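Local structure of tyrosinase (Aspergillus oryzae, 3W6W) at residues A[470-475]-A[584-589]; A[284-289]-A[539-544]; A[489-494]-A[511-516]; A[479-484]-A[519-524]. The protein is the precursor form of a dicopper oxidase that, once activated, probably converts phenols and catechols to quinones, the first steps of melanin synthesis. All coordinates share one frame; numbering follows the deposited sequence.

Contact 1 of 4, residues A[470-475]-A[584-589]; sequences EDYILS and LHKTEG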
loop_
_atom_site.group_PDB
_atom_site.type_symbol
_atom_site.label_atom_id
_atom_site.label_comp_id
_atom_site.label_asym_id
_atom_site.label_seq_id
_atom_site.Cartn_x
_atom_site.Cartn_y
_atom_site.Cartn_z
ATOM N N GLU A 470 28.598 -24.478 14.000
ATOM C CA GLU A 470 28.114 -25.468 13.052
ATOM C C GLU A 470 27.142 -24.751 12.133
ATOM O O GLU A 470 26.627 -23.685 12.475
ATOM C CB GLU A 470 27.401 -26.607 13.775
ATOM C CG GLU A 470 26.146 -26.172 14.509
ATOM C CD GLU A 470 25.886 -26.992 15.757
ATOM O OE1 GLU A 470 26.503 -28.070 15.907
ATOM O OE2 GLU A 470 25.068 -26.553 16.593
ATOM N N ASP A 471 26.902 -25.324 10.964
ATOM C CA ASP A 471 25.980 -24.711 10.022
ATOM C C ASP A 471 24.912 -25.702 9.587
ATOM O O ASP A 471 25.156 -26.901 9.555
ATOM C CB ASP A 471 26.726 -24.173 8.796
ATOM C CG ASP A 471 25.852 -23.268 7.931
ATOM O OD1 ASP A 471 25.142 -22.412 8.504
ATOM O OD2 ASP A 471 25.860 -23.414 6.681
ATOM N N TYR A 472 23.721 -25.195 9.294
ATOM C CA TYR A 472 22.645 -26.001 8.731
ATOM C C TYR A 472 22.101 -25.306 7.502
ATOM O O TYR A 472 21.944 -24.083 7.497
ATOM C CB TYR A 472 21.495 -26.192 9.724
ATOM C CG TYR A 472 21.822 -27.004 10.954
ATOM C CD1 TYR A 472 22.397 -26.404 12.058
ATOM C CD2 TYR A 472 21.523 -28.364 11.026
ATOM C CE1 TYR A 472 22.680 -27.119 13.192
ATOM C CE2 TYR A 472 21.805 -29.093 12.165
ATOM C CZ TYR A 472 22.390 -28.465 13.241
ATOM O OH TYR A 472 22.672 -29.169 14.378
ATOM N N ILE A 473 21.802 -26.090 6.469
ATOM C CA ILE A 473 21.166 -25.587 5.261
ATOM C C ILE A 473 20.043 -26.524 4.856
ATOM O O ILE A 473 20.058 -27.716 5.191
ATOM C CB ILE A 473 22.152 -25.460 4.079
ATOM C CG1 ILE A 473 22.845 -26.804 3.804
ATOM C CG2 ILE A 473 23.168 -24.359 4.352
ATOM C CD1 ILE A 473 23.726 -26.796 2.549
ATOM N N LEU A 474 19.073 -25.970 4.143
ATOM C CA LEU A 474 18.000 -26.747 3.547
ATOM C C LEU A 474 18.211 -26.826 2.052
ATOM O O LEU A 474 18.485 -25.814 1.409
ATOM C CB LEU A 474 16.647 -26.090 3.824
ATOM C CG LEU A 474 16.110 -26.270 5.242
ATOM C CD1 LEU A 474 15.117 -25.149 5.545
ATOM C CD2 LEU A 474 15.455 -27.632 5.375
ATOM N N SER A 475 18.084 -28.028 1.501
ATOM C CA SER A 475 18.112 -28.210 0.053
ATOM C C SER A 475 16.683 -28.369 -0.441
ATOM O O SER A 475 15.857 -28.987 0.235
ATOM C CB SER A 475 18.929 -29.447 -0.329
ATOM O OG SER A 475 18.425 -30.613 0.292
ATOM N N LEU A 584 17.459 -31.397 5.295
ATOM C CA LEU A 584 18.281 -30.579 6.168
ATOM C C LEU A 584 19.674 -31.191 6.233
ATOM O O LEU A 584 19.822 -32.405 6.403
ATOM C CB LEU A 584 17.648 -30.530 7.559
ATOM C CG LEU A 584 18.297 -29.683 8.658
ATOM C CD1 LEU A 584 18.273 -28.209 8.260
ATOM C CD2 LEU A 584 17.575 -29.899 9.977
ATOM N N HIS A 585 20.690 -30.351 6.104
ATOM C CA HIS A 585 22.075 -30.790 6.120
ATOM C C HIS A 585 22.865 -29.989 7.134
ATOM O O HIS A 585 22.578 -28.813 7.361
ATOM C CB HIS A 585 22.696 -30.618 4.738
ATOM C CG HIS A 585 21.840 -31.150 3.635
ATOM N ND1 HIS A 585 22.023 -32.405 3.090
ATOM C CD2 HIS A 585 20.782 -30.607 2.990
ATOM C CE1 HIS A 585 21.115 -32.607 2.152
ATOM N NE2 HIS A 585 20.347 -31.534 2.075
ATOM N N LYS A 586 23.863 -30.629 7.730
ATOM C CA LYS A 586 24.644 -30.019 8.789
ATOM C C LYS A 586 26.126 -30.150 8.480
ATOM O O LYS A 586 26.561 -31.157 7.920
ATOM C CB LYS A 586 24.338 -30.718 10.118
ATOM C CG LYS A 586 25.155 -30.216 11.297
ATOM C CD LYS A 586 24.871 -31.029 12.550
ATOM C CE LYS A 586 25.572 -30.434 13.755
ATOM N NZ LYS A 586 25.254 -31.183 15.008
ATOM N N THR A 587 26.901 -29.132 8.834
ATOM C CA THR A 587 28.351 -29.262 8.854
ATOM C C THR A 587 28.891 -28.719 10.169
ATOM O O THR A 587 28.234 -27.933 10.849
ATOM C CB THR A 587 29.024 -28.512 7.695
ATOM O OG1 THR A 587 30.425 -28.814 7.688
ATOM C CG2 THR A 587 28.841 -27.014 7.857
ATOM N N GLU A 588 30.089 -29.153 10.538
ATOM C CA GLU A 588 30.740 -28.589 11.704
ATOM C C GLU A 588 31.424 -27.292 11.288
ATOM O O GLU A 588 31.955 -27.190 10.181
ATOM C CB GLU A 588 31.738 -29.579 12.304
ATOM C CG GLU A 588 31.601 -29.745 13.812
ATOM C CD GLU A 588 30.223 -30.239 14.232
ATOM O OE1 GLU A 588 29.766 -29.862 15.335
ATOM O OE2 GLU A 588 29.599 -31.008 13.467
ATOM N N GLY A 589 31.385 -26.296 12.165
ATOM C CA GLY A 589 31.959 -24.999 11.860
ATOM C C GLY A 589 31.028 -24.135 11.031
ATOM O O GLY A 589 30.042 -24.617 10.472
HETATM O O HOH W 1 22.199 -31.789 14.905
#

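Contact 2 of 4, residues A[284-289]-A[539-544]; sequences QDMTFR and SVSQLP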
loop_
_atom_site.group_PDB
_atom_site.type_symbol
_atom_site.label_atom_id
_atom_site.label_comp_id
_atom_site.label_asym_id
_atom_site.label_seq_id
_atom_site.Cartn_x
_atom_site.Cartn_y
_atom_site.Cartn_z
ATOM N N GLN A 284 19.714 -11.344 2.675
ATOM C CA GLN A 284 21.107 -10.928 2.822
ATOM C C GLN A 284 22.036 -12.122 3.086
ATOM O O GLN A 284 23.132 -12.188 2.531
ATOM C CB GLN A 284 21.246 -9.866 3.917
ATOM C CG GLN A 284 22.616 -9.229 3.999
ATOM C CD GLN A 284 22.692 -8.199 5.114
ATOM O OE1 GLN A 284 22.895 -8.535 6.268
ATOM N NE2 GLN A 284 22.512 -6.931 4.764
ATOM N N ASP A 285 21.587 -13.043 3.941
ATOM C CA ASP A 285 22.307 -14.273 4.279
ATOM C C ASP A 285 22.507 -15.086 2.984
ATOM O O ASP A 285 23.626 -15.488 2.676
ATOM C CB ASP A 285 21.482 -15.025 5.346
ATOM C CG ASP A 285 22.237 -16.166 6.027
ATOM O OD1 ASP A 285 23.227 -16.679 5.474
ATOM O OD2 ASP A 285 21.822 -16.577 7.138
ATOM N N MET A 286 21.440 -15.267 2.206
ATOM C CA MET A 286 21.547 -15.963 0.914
ATOM C C MET A 286 22.554 -15.285 -0.029
ATOM O O MET A 286 23.374 -15.958 -0.665
ATOM C CB MET A 286 20.184 -16.021 0.212
ATOM C CG MET A 286 19.174 -16.961 0.847
ATOM S SD MET A 286 17.574 -16.886 0.008
ATOM C CE MET A 286 17.791 -18.081 -1.314
ATOM N N THR A 287 22.487 -13.958 -0.122
ATOM C CA THR A 287 23.382 -13.230 -1.010
ATOM C C THR A 287 24.838 -13.341 -0.577
ATOM O O THR A 287 25.733 -13.509 -1.404
ATOM C CB THR A 287 22.938 -11.761 -1.161
ATOM O OG1 THR A 287 21.609 -11.738 -1.687
ATOM C CG2 THR A 287 23.845 -11.030 -2.130
ATOM N N PHE A 288 25.072 -13.254 0.726
ATOM C CA PHE A 288 26.415 -13.429 1.257
ATOM C C PHE A 288 26.955 -14.828 0.939
ATOM O O PHE A 288 28.101 -14.978 0.509
ATOM C CB PHE A 288 26.445 -13.141 2.762
ATOM C CG PHE A 288 27.806 -13.251 3.361
ATOM C CD1 PHE A 288 28.805 -12.365 3.012
ATOM C CD2 PHE A 288 28.097 -14.257 4.261
ATOM C CE1 PHE A 288 30.069 -12.467 3.569
ATOM C CE2 PHE A 288 29.364 -14.373 4.825
ATOM C CZ PHE A 288 30.351 -13.457 4.472
ATOM N N ARG A 289 26.115 -15.841 1.135
ATOM C CA ARG A 289 26.498 -17.216 0.818
ATOM C C ARG A 289 26.818 -17.354 -0.668
ATOM O O ARG A 289 27.842 -17.935 -1.046
ATOM C CB ARG A 289 25.393 -18.178 1.248
ATOM C CG ARG A 289 25.332 -18.393 2.771
ATOM C CD ARG A 289 24.044 -19.095 3.184
ATOM N NE ARG A 289 23.937 -19.253 4.635
ATOM C CZ ARG A 289 24.354 -20.314 5.316
ATOM N NH1 ARG A 289 24.909 -21.350 4.690
ATOM N NH2 ARG A 289 24.205 -20.344 6.630
ATOM N N SER A 539 14.562 -28.148 -10.830
ATOM C CA SER A 539 15.122 -26.870 -10.389
ATOM C C SER A 539 15.576 -26.994 -8.943
ATOM O O SER A 539 14.995 -27.754 -8.165
ATOM C CB SER A 539 14.077 -25.762 -10.502
ATOM O OG SER A 539 13.724 -25.516 -11.850
ATOM N N VAL A 540 16.621 -26.261 -8.572
ATOM C CA VAL A 540 17.096 -26.319 -7.193
ATOM C C VAL A 540 17.260 -24.944 -6.563
ATOM O O VAL A 540 17.477 -23.927 -7.245
ATOM C CB VAL A 540 18.428 -27.078 -7.053
ATOM C CG1 VAL A 540 18.247 -28.559 -7.357
ATOM C CG2 VAL A 540 19.504 -26.463 -7.941
ATOM N N SER A 541 17.123 -24.928 -5.242
ATOM C CA SER A 541 17.444 -23.771 -4.426
ATOM C C SER A 541 17.962 -24.263 -3.078
ATOM O O SER A 541 17.977 -25.458 -2.789
ATOM C CB SER A 541 16.214 -22.876 -4.243
ATOM O OG SER A 541 16.551 -21.659 -3.586
ATOM N N GLN A 542 18.387 -23.316 -2.256
ATOM C CA GLN A 542 18.960 -23.611 -0.953
ATOM C C GLN A 542 18.559 -22.511 0.014
ATOM O O GLN A 542 18.528 -21.343 -0.364
ATOM C CB GLN A 542 20.479 -23.658 -1.055
ATOM C CG GLN A 542 21.186 -24.178 0.189
ATOM C CD GLN A 542 22.615 -23.682 0.273
ATOM O OE1 GLN A 542 22.891 -22.647 0.881
ATOM N NE2 GLN A 542 23.532 -24.413 -0.342
ATOM N N LEU A 543 18.256 -22.885 1.254
ATOM C CA LEU A 543 17.965 -21.916 2.305
ATOM C C LEU A 543 18.917 -22.059 3.480
ATOM O O LEU A 543 19.292 -23.179 3.840
ATOM C CB LEU A 543 16.538 -22.090 2.824
ATOM C CG LEU A 543 15.409 -21.744 1.861
ATOM C CD1 LEU A 543 14.048 -22.159 2.431
ATOM C CD2 LEU A 543 15.438 -20.262 1.541
ATOM N N PRO A 544 19.282 -20.932 4.102
ATOM C CA PRO A 544 19.993 -21.021 5.379
ATOM C C PRO A 544 19.037 -21.619 6.399
ATOM O O PRO A 544 17.837 -21.391 6.288
ATOM C CB PRO A 544 20.276 -19.557 5.731
ATOM C CG PRO A 544 20.129 -18.783 4.419
ATOM C CD PRO A 544 19.067 -19.538 3.668
HETATM O O HOH W 2 25.320 -21.844 1.832
#

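Contact 3 of 4, residues A[489-494]-A[511-516]; sequences QINIFF and VGSVFN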
loop_
_atom_site.group_PDB
_atom_site.type_symbol
_atom_site.label_atom_id
_atom_site.label_comp_id
_atom_site.label_asym_id
_atom_site.label_seq_id
_atom_site.Cartn_x
_atom_site.Cartn_y
_atom_site.Cartn_z
ATOM N N GLN A 489 4.654 -21.247 -4.340
ATOM C CA GLN A 489 5.675 -20.941 -3.358
ATOM C C GLN A 489 5.822 -22.123 -2.414
ATOM O O GLN A 489 4.826 -22.669 -1.925
ATOM C CB GLN A 489 5.304 -19.669 -2.596
ATOM C CG GLN A 489 6.286 -19.287 -1.519
ATOM C CD GLN A 489 5.971 -17.938 -0.938
ATOM O OE1 GLN A 489 5.504 -17.047 -1.645
ATOM N NE2 GLN A 489 6.222 -17.770 0.347
ATOM N N ILE A 490 7.065 -22.538 -2.194
ATOM C CA ILE A 490 7.352 -23.652 -1.304
ATOM C C ILE A 490 7.769 -23.057 0.029
ATOM O O ILE A 490 8.772 -22.350 0.110
ATOM C CB ILE A 490 8.492 -24.521 -1.848
ATOM C CG1 ILE A 490 8.140 -25.097 -3.229
ATOM C CG2 ILE A 490 8.799 -25.670 -0.872
ATOM C CD1 ILE A 490 9.348 -25.623 -3.973
ATOM N N ASN A 491 6.979 -23.311 1.067
ATOM C CA ASN A 491 7.298 -22.828 2.408
ATOM C C ASN A 491 7.740 -23.952 3.305
ATOM O O ASN A 491 7.129 -25.027 3.308
ATOM C CB ASN A 491 6.098 -22.110 3.023
ATOM C CG ASN A 491 5.796 -20.825 2.327
ATOM O OD1 ASN A 491 6.701 -20.188 1.798
ATOM N ND2 ASN A 491 4.529 -20.427 2.327
ATOM N N ILE A 492 8.800 -23.695 4.067
ATOM C CA ILE A 492 9.346 -24.699 4.972
ATOM C C ILE A 492 9.174 -24.253 6.417
ATOM O O ILE A 492 9.321 -23.061 6.735
ATOM C CB ILE A 492 10.822 -25.001 4.634
ATOM C CG1 ILE A 492 10.899 -25.648 3.251
ATOM C CG2 ILE A 492 11.457 -25.921 5.678
ATOM C CD1 ILE A 492 12.237 -25.496 2.576
ATOM N N PHE A 493 8.845 -25.224 7.279
ATOM C CA PHE A 493 8.560 -25.019 8.708
ATOM C C PHE A 493 9.333 -26.020 9.545
ATOM O O PHE A 493 9.609 -27.121 9.086
ATOM C CB PHE A 493 7.059 -25.206 8.981
ATOM C CG PHE A 493 6.194 -24.304 8.149
ATOM C CD1 PHE A 493 5.864 -24.654 6.846
ATOM C CD2 PHE A 493 5.749 -23.092 8.655
ATOM C CE1 PHE A 493 5.096 -23.805 6.053
ATOM C CE2 PHE A 493 4.980 -22.239 7.878
ATOM C CZ PHE A 493 4.654 -22.603 6.573
ATOM N N PHE A 494 9.689 -25.628 10.771
ATOM C CA PHE A 494 10.211 -26.552 11.772
ATOM C C PHE A 494 9.216 -26.562 12.927
ATOM O O PHE A 494 9.078 -25.570 13.641
ATOM C CB PHE A 494 11.573 -26.090 12.302
ATOM C CG PHE A 494 12.696 -26.140 11.293
ATOM C CD1 PHE A 494 12.619 -26.928 10.163
ATOM C CD2 PHE A 494 13.850 -25.389 11.505
ATOM C CE1 PHE A 494 13.668 -26.959 9.250
ATOM C CE2 PHE A 494 14.896 -25.417 10.606
ATOM C CZ PHE A 494 14.811 -26.205 9.474
ATOM N N VAL A 511 10.335 -21.087 8.425
ATOM C CA VAL A 511 11.788 -21.049 8.284
ATOM C C VAL A 511 12.209 -20.264 7.035
ATOM O O VAL A 511 13.117 -19.436 7.089
ATOM C CB VAL A 511 12.365 -22.478 8.218
ATOM C CG1 VAL A 511 13.871 -22.452 7.935
ATOM C CG2 VAL A 511 12.058 -23.232 9.505
ATOM N N GLY A 512 11.564 -20.529 5.905
ATOM C CA GLY A 512 11.919 -19.836 4.675
ATOM C C GLY A 512 11.113 -20.304 3.483
ATOM O O GLY A 512 10.353 -21.279 3.570
ATOM N N SER A 513 11.298 -19.620 2.358
ATOM C CA SER A 513 10.527 -19.897 1.147
ATOM C C SER A 513 11.389 -19.963 -0.108
ATOM O O SER A 513 12.468 -19.363 -0.184
ATOM C CB SER A 513 9.459 -18.813 0.948
ATOM O OG SER A 513 10.044 -17.580 0.536
ATOM N N VAL A 514 10.871 -20.695 -1.092
ATOM C CA VAL A 514 11.433 -20.790 -2.429
ATOM C C VAL A 514 10.290 -20.483 -3.384
ATOM O O VAL A 514 9.242 -21.123 -3.328
ATOM C CB VAL A 514 11.952 -22.224 -2.682
ATOM C CG1 VAL A 514 12.218 -22.459 -4.158
ATOM C CG2 VAL A 514 13.196 -22.492 -1.839
ATOM N N PHE A 515 10.473 -19.491 -4.250
ATOM C CA PHE A 515 9.433 -19.129 -5.196
ATOM C C PHE A 515 9.672 -19.689 -6.584
ATOM O O PHE A 515 10.742 -19.530 -7.163
ATOM C CB PHE A 515 9.283 -17.602 -5.310
ATOM C CG PHE A 515 8.131 -17.177 -6.170
ATOM C CD1 PHE A 515 6.828 -17.458 -5.793
ATOM C CD2 PHE A 515 8.350 -16.470 -7.345
ATOM C CE1 PHE A 515 5.751 -17.069 -6.582
ATOM C CE2 PHE A 515 7.281 -16.053 -8.131
ATOM C CZ PHE A 515 5.974 -16.354 -7.756
ATOM N N ASN A 516 8.653 -20.346 -7.122
ATOM C CA ASN A 516 8.705 -20.779 -8.503
ATOM C C ASN A 516 8.241 -19.658 -9.420
ATOM O O ASN A 516 7.040 -19.459 -9.625
ATOM C CB ASN A 516 7.838 -22.014 -8.712
ATOM C CG ASN A 516 7.841 -22.464 -10.141
ATOM O OD1 ASN A 516 8.866 -22.383 -10.812
ATOM N ND2 ASN A 516 6.693 -22.901 -10.633
#

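Contact 4 of 4, residues A[479-484]-A[519-524]; sequences SRYALG and GSLEDS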
loop_
_atom_site.group_PDB
_atom_site.type_symbol
_atom_site.label_atom_id
_atom_site.label_comp_id
_atom_site.label_asym_id
_atom_site.label_seq_id
_atom_site.Cartn_x
_atom_site.Cartn_y
_atom_site.Cartn_z
ATOM N N SER A 479 9.955 -29.167 -9.471
ATOM C CA SER A 479 9.720 -28.976 -10.902
ATOM C C SER A 479 9.003 -27.658 -11.166
ATOM O O SER A 479 7.933 -27.404 -10.614
ATOM C CB SER A 479 8.894 -30.125 -11.479
ATOM O OG SER A 479 8.409 -29.797 -12.776
ATOM N N ARG A 480 9.586 -26.828 -12.024
ATOM C CA ARG A 480 9.014 -25.532 -12.386
ATOM C C ARG A 480 7.639 -25.712 -13.027
ATOM O O ARG A 480 6.799 -24.816 -12.999
ATOM C CB ARG A 480 9.957 -24.810 -13.357
ATOM C CG ARG A 480 9.609 -23.355 -13.682
ATOM C CD ARG A 480 10.820 -22.634 -14.282
ATOM N NE ARG A 480 10.553 -21.247 -14.663
ATOM C CZ ARG A 480 10.381 -20.829 -15.916
ATOM N NH1 ARG A 480 10.426 -21.694 -16.920
ATOM N NH2 ARG A 480 10.155 -19.543 -16.170
ATOM N N TYR A 481 7.427 -26.881 -13.622
ATOM C CA TYR A 481 6.195 -27.144 -14.350
ATOM C C TYR A 481 5.213 -27.994 -13.540
ATOM O O TYR A 481 4.266 -28.540 -14.090
ATOM C CB TYR A 481 6.517 -27.805 -15.702
ATOM C CG TYR A 481 5.482 -27.551 -16.774
ATOM C CD1 TYR A 481 5.375 -26.300 -17.379
ATOM C CD2 TYR A 481 4.624 -28.561 -17.192
ATOM C CE1 TYR A 481 4.430 -26.058 -18.358
ATOM C CE2 TYR A 481 3.676 -28.330 -18.174
ATOM C CZ TYR A 481 3.584 -27.077 -18.751
ATOM O OH TYR A 481 2.640 -26.850 -19.728
ATOM N N ALA A 482 5.411 -28.071 -12.225
ATOM C CA ALA A 482 4.585 -28.942 -11.387
ATOM C C ALA A 482 3.090 -28.592 -11.389
ATOM O O ALA A 482 2.250 -29.475 -11.217
ATOM C CB ALA A 482 5.121 -28.980 -9.957
ATOM N N LEU A 483 2.760 -27.314 -11.564
ATOM C CA LEU A 483 1.360 -26.898 -11.672
ATOM C C LEU A 483 1.017 -26.468 -13.088
ATOM O O LEU A 483 0.259 -25.513 -13.290
ATOM C CB LEU A 483 1.040 -25.751 -10.709
ATOM C CG LEU A 483 0.904 -26.098 -9.233
ATOM C CD1 LEU A 483 0.550 -24.851 -8.429
ATOM C CD2 LEU A 483 -0.142 -27.187 -9.031
ATOM N N GLY A 484 1.592 -27.160 -14.066
ATOM C CA GLY A 484 1.307 -26.895 -15.464
ATOM C C GLY A 484 1.788 -25.537 -15.939
ATOM O O GLY A 484 1.266 -24.994 -16.915
ATOM N N GLY A 519 7.152 -20.048 -15.852
ATOM C CA GLY A 519 6.894 -19.596 -17.202
ATOM C C GLY A 519 6.775 -20.813 -18.084
ATOM O O GLY A 519 6.581 -21.927 -17.596
ATOM N N SER A 520 6.908 -20.602 -19.385
ATOM C CA SER A 520 6.822 -21.697 -20.333
ATOM C C SER A 520 8.073 -22.568 -20.257
ATOM O O SER A 520 8.999 -22.287 -19.487
ATOM C CB SER A 520 6.680 -21.150 -21.746
ATOM O OG SER A 520 7.961 -20.921 -22.297
ATOM N N LEU A 521 8.095 -23.619 -21.074
ATOM C CA LEU A 521 9.235 -24.530 -21.148
ATOM C C LEU A 521 10.381 -23.946 -21.973
ATOM O O LEU A 521 11.498 -24.460 -21.938
ATOM C CB LEU A 521 8.801 -25.883 -21.729
ATOM C CG LEU A 521 7.902 -26.748 -20.840
ATOM C CD1 LEU A 521 7.449 -27.999 -21.580
ATOM C CD2 LEU A 521 8.616 -27.115 -19.550
ATOM N N GLU A 522 10.093 -22.874 -22.708
ATOM C CA GLU A 522 11.109 -22.137 -23.465
ATOM C C GLU A 522 11.866 -23.032 -24.451
ATOM O O GLU A 522 13.074 -22.873 -24.671
ATOM C CB GLU A 522 12.064 -21.397 -22.513
ATOM C CG GLU A 522 11.354 -20.393 -21.599
ATOM C CD GLU A 522 12.306 -19.468 -20.849
ATOM O OE1 GLU A 522 13.538 -19.643 -20.967
ATOM O OE2 GLU A 522 11.807 -18.563 -20.134
ATOM N N ASP A 523 11.130 -23.956 -25.061
ATOM C CA ASP A 523 11.702 -24.909 -26.002
ATOM C C ASP A 523 10.990 -24.843 -27.353
ATOM O O ASP A 523 10.780 -25.870 -27.996
ATOM C CB ASP A 523 11.643 -26.328 -25.421
ATOM C CG ASP A 523 10.220 -26.780 -25.103
ATOM O OD1 ASP A 523 9.284 -25.968 -25.272
ATOM O OD2 ASP A 523 10.038 -27.945 -24.672
ATOM N N SER A 524 10.631 -23.631 -27.774
ATOM C CA SER A 524 9.907 -23.425 -29.028
ATOM C C SER A 524 10.684 -23.889 -30.249
ATOM O O SER A 524 10.096 -24.347 -31.232
ATOM C CB SER A 524 9.550 -21.949 -29.198
ATOM O OG SER A 524 8.735 -21.517 -28.131
HETATM O O HOH W 3 9.643 -18.552 -18.603
#

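Contact 1 of 4, residues A[470-475]-A[584-589]
Tyr472 and Lys586 lie side by side on one face of an antiparallel strand pair, both pointing the same way. Every torsion of Lys586 is near 180°, and this fully extended chain runs along the phenol ring with CG over one face, 4.0 Å from the ring centroid in a CH-pi contact. Beneath them the backbones are joined by four bonds, reciprocal between Asp471 and Thr587 and between Ile473 and His585, as expected of hydrogen-bonded antiparallel pairs. The end toward Ser475 and Leu584 is the buried, closely packed one. There Ser475 OG meets His585 NE2 at 2.8 Å in a hydrogen bond in the plane of the imidazole, while Leu474 CD2 approaches Leu584 CD1 to 4.1 Å. The other end is looser and more polar. Glu470 OE1 forms a salt bridge with Lys586 NZ at 3.5 Å, and the exposed Glu588 brings OE1 within 3.8 Å of the same Glu470 oxygen, a like-charge approach that the ammonium may partly offset. A water joins Tyr472 OH, at 2.7 Å, to Lys586 NZ. On the face of Asp471 and Thr587, by contrast, the buried Asp471 carboxylate is held by Tyr603 OH and by a salt bridge to Arg289. The pair belongs to the mixed sheet of the C-terminal domain: strand 538-544 flanks 470-479, strand 604-611 flanks 581-588, and helix 546-555 packs against Tyr472 with Val549 and Lys553.

Contact 2 of 4, residues A[284-289]-A[539-544]
The guanidinium of Arg289 has Pro544 CA over one face, 4.2 Å above its plane and offset toward the rim, while the carboxylate of Asp285 and a water sit at its edge. This is helix-on-sheet packing: segment 284-289, on helix 282-292 of the dicopper domain, and segment 539-544, on strand 538-544 of the C-terminal domain, run at 117° to each other, their axes approaching to 8.5 Å. One turn of helix separates Asp285 from Arg289, and Arg289 NE donates to Asp285 OD1 at 2.8 Å in a salt bridge that fixes the flat group. Asp285 OD1 lies close to the guanidinium plane, whereas the N-H comes to OD1 from above the carboxylate plane. Tyr464 binds both Asp285 OD2 and Arg289 NH2, and Asp471 forms a second salt bridge with NH2, so this buried arginine is compensated on several sides; Phe591 adds a cation-pi contact. The water accepts from Arg289 NH1 and donates to Gln542 OE1 at 2.7 Å, while Gln542 NE2 is held by Pro322 O. The Pro544 ring rests against both the ion pair and Met286, whose CG touches Pro544 CD at 3.8 Å. Bent at its last torsion (chi3 87°), Met286 places CE 3.5 Å from the backbone Gln542 O.

Contact 3 of 4, residues A[489-494]-A[511-516]
Ile492 O is gripped by two successive amides of the opposite strand: Val511 N donates to it at 2.8 Å, and Gly512 N adds a weak bond at 3.5 Å. Two residues facing one define a classic beta bulge, here set in an antiparallel pair at the margin of the C-terminal domain's sheet, where 510-516 is an outermost strand of the chain. Beyond the bulge the pairing becomes regular. Ile492 N reaches Gly512 O nearly straight along the carbonyl, and Ile490 exchanges two bonds with Val514, the one from Ile490 N being almost linear at 174°. The bulge also turns Val511 toward the neighbouring strand, where CG2 settles over a face of the Phe494 ring, 3.5 Å from its centroid and 16° off the normal. CG anti to the carbonyl carbon (chi1 -67°) swings the Phe494 ring to the side of Val511. Ala548, Val549 and Tyr552 of helix 546-555 pack on the same side chain.

On the face carrying Gln489, Asn491 and Ser513, two amides form a small polar group. Gln489 NE2 donates to Asn491 OD1 at 2.9 Å, in the carbonyl plane and on a lone pair, which sets the rotation of both. Their other ends are held by Asn337 and by Phe502 O, and Ser513 OG turns to Glu267. Further along, Phe515, about 10 Å from a bound copper, makes an edge-to-face pair with Phe342. The methylene Ser513 CB lies against the two amides, 3.2 Å from Asn491 OD1.

Contact 4 of 4, residues A[479-484]-A[519-524]
Arg480 and Tyr481 reach across from a pair of overlapping type I turns to the loop 519-524, one by polar contacts and the other by apolar ones. The direct polar link is slight: Arg480 NH1 gives Ser520 O a weak hydrogen bond of 3.0 Å with an angle of 128°. This holds for one of two conformers of the arginine, whose NE binds Phe517 O. Its guanidinium lies with one face over the backbone of Gly519, the amide N being 3.1 Å from NH2; both are donors, so this is packing rather than a bond. Water provides the second polar route. In the guanidinium plane, one molecule accepts from Arg480 NH2 and donates to Glu522 OE2, each at 2.7 Å, linking opposite charges 4.4 Å apart. Glu522 OE2 is also hydrogen-bonded to His98 ND1; since His98 is a copper ligand, Glu522 belongs to the second shell of the site and is well placed to orient the imidazole. The apolar contact is a single touch, Tyr481 CD1 to Leu521 CD2 at 4.0 Å, the side chains crossing at about a right angle. Within each loop a serine hydroxyl forms an ST turn, Ser479 OG accepting from Tyr481 N and Ser520 OG from Glu522 N. The loops follow strands 470-479 and 510-516 respectively; Phe488 of strand 488-494 packs on Ala482 and Leu483, while Asn91 binds Tyr481 OH, Lys89 packs on Tyr481, and Asp87 receives Leu521 N.

In the fold
From the N terminus, the helical segment 284-289 comes first and meets strand 539-544, so contact 2 closes a long loop joining the dicopper domain to the C-terminal domain. Strand 470-475 starts within that loop but finds its partner, 584-589, beyond it; contacts 1 and 2 therefore cross, and their strands 470-479 and 538-544 are sheet neighbours. Within both loops contact 4 closes a shorter one from 479-484 to 519-524, and contact 3 lies wholly within it, pairing consecutive strands. Contacts 1, 2 and 3 meet through Leu474, Ile492 and Leu543 in the sheet's apolar core, whereas contact 4 ties a turn after strand 470-479 to the loop whose Glu522 reaches the copper site.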